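PDB 6TCB: uncharacterized protein from Pseudomonas aeruginosa PAO1, which is of unknown function but binds calcium ions. Local coordinates for residues L6-H10 and Y24-F29; L53-D57 and A74-A78. All coordinates share one frame; numbering follows the deposited sequence.

Overall arrangement
Both contacts are partly buried and pin a helix against part of the same antiparallel sheet, but they lie on opposite sides of the chain's centre, about 18 Å apart between centres. Contact 1, the nearer to the chain's centre, sets helix 3-18 against strand 24-25 and the turn after it, mainly through aromatic rings and one hydrogen bond. Contact 2 sets helix 67-82 against the turn of the hairpin formed by strands 48-53 and 57-62; a salt bridge and a bridging water accompany the packing of Leu-53 and Glu-54 on the helix, and the second subunit is near. Trp-25, in segment 24-29 but no part of contact 1, packs on Leu-53, Asp-57, Ala-74 and Arg-77.

Contact 1: L6-H10 and Y24-F29; sequences LFEEH and YWCDVF
The imidazole of His-10 has one face given over to the 24-29 segment. Val-28 CG1 sits over that face in a CH-pi contact, 4.1 Å from the ring centroid, and the edge of the Phe-29 ring turns toward the same face, the two planes 67° apart. Cys-26 SG approaches from this side too, obliquely, 3.8 Å from His-10 ND1. At the imidazole edge, near its plane, comes the hydroxyl of Tyr-24: His-10 ND1 and Tyr-24 OH are 2.6 Å apart, a short hydrogen bond in which either group could be the donor. The bond in turn fixes the flip of the imidazole by committing ND1 to the tyrosine.

The Phe-29 ring is sandwiched. Val-28 CG1 lies over the centre of one face, 3.8 Å above its plane, while the edge of Phe-7 points at the other in an offset edge-to-face pair, with Phe-7 CE1 3.5 Å from Phe-29 CE1. Leu-6 CD2 closes on the rim near the plane, 3.8 Å from Phe-29 CE1. With chi1 at 70°, Val-28 turns CG1 inward between its own N and carbonyl carbon, and this one methyl serves both the phenylalanine and the histidine. Cys-26 CB lies 3.6 Å above one face of the Tyr-24 ring, displaced toward its rim.

Phe-7, His-10 and Phe-29 thus form an aromatic cluster that Phe-37 of helix 33-43 extends, meeting both phenylalanine rings; Tyr-40 adds another edge-to-face contact to Phe-7. Phe-29 carries the cluster to the sheet by touching Tyr-60 of strand 57-62. Tyr-24 makes a separate tie: its backbone pairs with Tyr-60, while its side chain bonds to His-10 and lies along helix 3-18 on Ile-13, Ala-14 and Leu-17.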
loop_
_atom_site.group_PDB
_atom_site.type_symbol
_atom_site.label_atom_id
_atom_site.label_comp_id
_atom_site.label_asym_id
_atom_site.label_seq_id
_atom_site.Cartn_x
_atom_site.Cartn_y
_atom_site.Cartn_z
ATOM N N LEU A 6 -3.560 11.124 18.450
ATOM C CA LEU A 6 -2.825 11.269 17.198
ATOM C C LEU A 6 -3.658 10.759 16.031
ATOM O O LEU A 6 -3.776 11.423 14.992
ATOM C CB LEU A 6 -1.514 10.495 17.294
ATOM C CG LEU A 6 -0.568 10.690 16.114
ATOM C CD1 LEU A 6 -0.034 12.096 16.047
ATOM C CD2 LEU A 6 0.561 9.668 16.232
ATOM N N PHE A 7 -4.254 9.580 16.195
ATOM C CA PHE A 7 -5.101 9.022 15.148
ATOM C C PHE A 7 -6.346 9.876 14.928
ATOM O O PHE A 7 -6.755 10.096 13.783
ATOM C CB PHE A 7 -5.483 7.585 15.495
ATOM C CG PHE A 7 -4.496 6.546 15.013
ATOM C CD1 PHE A 7 -3.155 6.838 14.830
ATOM C CD2 PHE A 7 -4.931 5.275 14.715
ATOM C CE1 PHE A 7 -2.283 5.860 14.372
ATOM C CE2 PHE A 7 -4.071 4.308 14.245
ATOM C CZ PHE A 7 -2.746 4.592 14.088
ATOM N N GLU A 8 -6.945 10.396 15.998
ATOM C CA GLU A 8 -8.138 11.220 15.827
ATOM C C GLU A 8 -7.837 12.485 15.036
ATOM O O GLU A 8 -8.610 12.876 14.149
ATOM C CB GLU A 8 -8.721 11.586 17.194
ATOM C CG GLU A 8 -9.428 10.439 17.905
ATOM C CD GLU A 8 -9.530 10.628 19.413
ATOM O OE1 GLU A 8 -9.263 11.745 19.910
ATOM O OE2 GLU A 8 -9.877 9.645 20.102
ATOM N N GLU A 9 -6.735 13.157 15.352
ATOM C CA GLU A 9 -6.444 14.405 14.664
ATOM C C GLU A 9 -6.045 14.156 13.218
ATOM O O GLU A 9 -6.426 14.919 12.325
ATOM C CB GLU A 9 -5.374 15.188 15.411
ATOM C CG GLU A 9 -5.803 15.619 16.800
ATOM C CD GLU A 9 -6.965 16.597 16.840
ATOM O OE1 GLU A 9 -7.432 17.063 15.789
ATOM O OE2 GLU A 9 -7.395 16.903 17.972
ATOM N N HIS A 10 -5.263 13.106 12.959
ATOM C CA HIS A 10 -4.932 12.776 11.575
ATOM C C HIS A 10 -6.151 12.293 10.805
ATOM O O HIS A 10 -6.226 12.510 9.594
ATOM C CB HIS A 10 -3.758 11.808 11.527
ATOM C CG HIS A 10 -2.452 12.494 11.761
ATOM N ND1 HIS A 10 -1.753 13.106 10.751
ATOM C CD2 HIS A 10 -1.791 12.777 12.907
ATOM C CE1 HIS A 10 -0.672 13.682 11.253
ATOM N NE2 HIS A 10 -0.676 13.503 12.559
ATOM N N TYR A 24 -4.323 11.295 1.003
ATOM C CA TYR A 24 -3.638 11.857 2.170
ATOM C C TYR A 24 -2.238 11.257 2.263
ATOM O O TYR A 24 -2.058 10.125 2.733
ATOM C CB TYR A 24 -4.416 11.588 3.449
ATOM C CG TYR A 24 -3.816 12.161 4.718
ATOM C CD1 TYR A 24 -3.068 13.334 4.714
ATOM C CD2 TYR A 24 -4.016 11.527 5.942
ATOM C CE1 TYR A 24 -2.549 13.851 5.891
ATOM C CE2 TYR A 24 -3.513 12.048 7.127
ATOM C CZ TYR A 24 -2.781 13.210 7.089
ATOM O OH TYR A 24 -2.274 13.729 8.252
ATOM N N TRP A 25 -1.249 12.021 1.803
ATOM C CA TRP A 25 0.151 11.639 1.937
ATOM C C TRP A 25 0.581 11.951 3.360
ATOM O O TRP A 25 0.533 13.112 3.788
ATOM C CB TRP A 25 1.001 12.423 0.937
ATOM C CG TRP A 25 0.603 12.206 -0.496
ATOM C CD1 TRP A 25 -0.256 12.960 -1.219
ATOM C CD2 TRP A 25 1.086 11.186 -1.395
ATOM N NE1 TRP A 25 -0.366 12.472 -2.485
ATOM C CE2 TRP A 25 0.450 11.384 -2.626
ATOM C CE3 TRP A 25 1.979 10.117 -1.262
ATOM C CZ2 TRP A 25 0.673 10.561 -3.728
ATOM C CZ3 TRP A 25 2.201 9.297 -2.353
ATOM C CH2 TRP A 25 1.551 9.521 -3.572
ATOM N N CYS A 26 0.979 10.932 4.106
ATOM C CA CYS A 26 1.289 11.129 5.518
ATOM C C CYS A 26 2.260 10.058 5.953
ATOM O O CYS A 26 1.926 8.871 5.895
ATOM C CB CYS A 26 0.019 11.039 6.349
ATOM S SG CYS A 26 0.279 11.193 8.131
ATOM N N ASP A 27 3.439 10.470 6.429
ATOM C CA ASP A 27 4.492 9.543 6.823
ATOM C C ASP A 27 4.886 9.695 8.291
ATOM O O ASP A 27 5.961 9.232 8.687
ATOM C CB ASP A 27 5.712 9.684 5.903
ATOM C CG ASP A 27 6.446 11.006 6.085
ATOM O OD1 ASP A 27 5.981 11.873 6.854
ATOM O OD2 ASP A 27 7.509 11.176 5.448
ATOM N N VAL A 28 4.018 10.292 9.113
ATOM C CA VAL A 28 4.381 10.613 10.495
ATOM C C VAL A 28 4.427 9.374 11.382
ATOM O O VAL A 28 5.124 9.372 12.403
ATOM C CB VAL A 28 3.425 11.672 11.077
ATOM C CG1 VAL A 28 2.051 11.079 11.285
ATOM C CG2 VAL A 28 3.988 12.229 12.382
ATOM N N PHE A 29 3.681 8.326 11.045
ATOM C CA PHE A 29 3.536 7.180 11.922
ATOM C C PHE A 29 4.730 6.253 11.797
ATOM O O PHE A 29 5.333 6.119 10.731
ATOM C CB PHE A 29 2.258 6.393 11.590
ATOM C CG PHE A 29 1.009 7.227 11.616
ATOM C CD1 PHE A 29 0.539 7.746 12.800
ATOM C CD2 PHE A 29 0.312 7.489 10.456
ATOM C CE1 PHE A 29 -0.609 8.521 12.812
ATOM C CE2 PHE A 29 -0.824 8.261 10.474
ATOM C CZ PHE A 29 -1.278 8.774 11.650
#

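Contact 2: L53-D57 and A74-A78; sequences LEGFD and ARARA
Arg-77 reaches from its helix to Asp-57, where the chain comes out of the hairpin turn into strand 57-62. Its CB and CD pass loosely alongside the carboxylate, Arg-77 CB 3.9 Å from Asp-57 OD2, before NE and NH2 bond to the acid. The bend at chi3 (57°) turns the guanidinium side-on to it. Arg-77 NE gives Asp-57 OD2 a nearly straight bond of 2.9 Å (172°), and Arg-77 NH2 gives Asp-57 OD1 one of 3.1 Å on its syn lone pair. Each oxygen thus receives one nitrogen of a two-pronged salt bridge, and with the planes only 25° apart the two groups hold each other nearly flat. At the tip, NH1 turns elsewhere and donates to the carbonyl of Pro-91.

OD2 is the busier oxygen of the acid. A water donates to Asp-57 OD2 at 2.7 Å and also to Ala-74 O, bridging the hairpin to the helix backbone, and Arg-81 NH1 adds a second salt bridge. So many donors would be expected to keep the buried carboxylate ionised.

Beside this polar grip the backbones come close: Leu-53 CB presses on Ala-74 CB at 3.5 Å, tighter than usual for two carbons. Glu-54 lays CG over Ala-74 O, then bends at chi2 so that Glu-54 OE2 rests 3.4 Å from Arg-75 CG; any attraction to the Arg-75 guanidinium would be electrostatic only, since no N-H points at the oxygen.

At the turn between strands 48-53 and 57-62 a classic beta bulge sets two residues, Phe-56 and Asp-57, opposite the single Leu-53, and helix 67-82 packs across this end of the hairpin. Trp-25 of strand 24-25 packs against Leu-53, Asp-57 and Ala-74, with a cation-pi contact to Arg-77, while Leu-53 also touches Thr-49 of the second subunit.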
loop_
_atom_site.group_PDB
_atom_site.type_symbol
_atom_site.label_atom_id
_atom_site.label_comp_id
_atom_site.label_asym_id
_atom_site.label_seq_id
_atom_site.Cartn_x
_atom_site.Cartn_y
_atom_site.Cartn_z
ATOM N N LEU A 53 4.418 3.781 -1.912
ATOM C CA LEU A 53 4.894 3.999 -3.261
ATOM C C LEU A 53 6.361 4.406 -3.247
ATOM O O LEU A 53 6.855 5.012 -2.290
ATOM C CB LEU A 53 4.060 5.093 -3.938
ATOM C CG LEU A 53 2.602 4.711 -4.153
ATOM C CD1 LEU A 53 1.657 5.901 -4.098
ATOM C CD2 LEU A 53 2.473 3.956 -5.483
ATOM N N GLU A 54 7.061 4.040 -4.314
ATOM C CA GLU A 54 8.476 4.368 -4.470
ATOM C C GLU A 54 9.302 3.888 -3.282
ATOM O O GLU A 54 10.333 4.477 -2.945
ATOM C CB GLU A 54 8.680 5.864 -4.709
ATOM C CG GLU A 54 7.999 6.376 -5.950
ATOM C CD GLU A 54 8.644 5.874 -7.223
ATOM O OE1 GLU A 54 9.881 5.669 -7.242
ATOM O OE2 GLU A 54 7.911 5.689 -8.213
ATOM N N GLY A 55 8.860 2.810 -2.638
ATOM C CA GLY A 55 9.573 2.215 -1.537
ATOM C C GLY A 55 9.267 2.778 -0.164
ATOM O O GLY A 55 9.309 2.025 0.822
ATOM N N PHE A 56 8.994 4.087 -0.068
ATOM C CA PHE A 56 8.913 4.769 1.219
ATOM C C PHE A 56 8.053 6.033 1.192
ATOM O O PHE A 56 8.323 6.984 1.938
ATOM C CB PHE A 56 10.324 5.164 1.704
ATOM C CG PHE A 56 11.271 4.015 1.808
ATOM C CD1 PHE A 56 11.306 3.242 2.953
ATOM C CD2 PHE A 56 12.113 3.691 0.757
ATOM C CE1 PHE A 56 12.162 2.173 3.045
ATOM C CE2 PHE A 56 12.972 2.617 0.849
ATOM C CZ PHE A 56 12.990 1.856 1.988
ATOM N N ASP A 57 7.016 6.065 0.360
ATOM C CA ASP A 57 6.100 7.204 0.338
ATOM C C ASP A 57 4.686 6.698 0.622
ATOM O O ASP A 57 3.999 6.218 -0.293
ATOM C CB ASP A 57 6.163 7.905 -1.033
ATOM C CG ASP A 57 5.659 9.363 -1.015
ATOM O OD1 ASP A 57 5.233 9.871 0.049
ATOM O OD2 ASP A 57 5.717 10.008 -2.096
ATOM N N ALA A 74 3.268 9.708 -7.293
ATOM C CA ALA A 74 4.421 9.360 -6.470
ATOM C C ALA A 74 5.715 9.424 -7.263
ATOM O O ALA A 74 6.769 9.753 -6.707
ATOM C CB ALA A 74 4.233 7.959 -5.889
ATOM N N ARG A 75 5.669 9.090 -8.556
ATOM C CA ARG A 75 6.872 9.180 -9.384
ATOM C C ARG A 75 7.366 10.619 -9.455
ATOM O O ARG A 75 8.568 10.888 -9.324
ATOM C CB ARG A 75 6.585 8.631 -10.786
ATOM C CG ARG A 75 6.178 7.167 -10.790
ATOM C CD ARG A 75 5.999 6.619 -12.194
ATOM N NE ARG A 75 5.619 5.210 -12.169
ATOM C CZ ARG A 75 4.453 4.723 -12.590
ATOM N NH1 ARG A 75 3.514 5.520 -13.090
ATOM N NH2 ARG A 75 4.237 3.415 -12.518
ATOM N N ALA A 76 6.449 11.559 -9.633
ATOM C CA ALA A 76 6.827 12.966 -9.664
ATOM C C ALA A 76 7.277 13.455 -8.296
ATOM O O ALA A 76 8.256 14.201 -8.190
ATOM C CB ALA A 76 5.642 13.804 -10.150
ATOM N N ARG A 77 6.560 13.066 -7.241
ATOM C CA ARG A 77 6.965 13.412 -5.885
ATOM C C ARG A 77 8.389 12.953 -5.604
ATOM O O ARG A 77 9.161 13.670 -4.961
ATOM C CB ARG A 77 5.991 12.759 -4.898
ATOM C CG ARG A 77 4.600 13.372 -4.866
ATOM C CD ARG A 77 3.623 12.528 -4.088
ATOM N NE ARG A 77 4.055 12.281 -2.715
ATOM C CZ ARG A 77 3.815 13.085 -1.685
ATOM N NH1 ARG A 77 3.161 14.222 -1.859
ATOM N NH2 ARG A 77 4.234 12.744 -0.475
ATOM N N ALA A 78 8.756 11.758 -6.074
ATOM C CA ALA A 78 10.095 11.254 -5.796
ATOM C C ALA A 78 11.151 12.126 -6.458
ATOM O O ALA A 78 12.171 12.453 -5.839
ATOM C CB ALA A 78 10.231 9.801 -6.246
HETATM O O HOH W 1 7.476 9.347 -3.975
#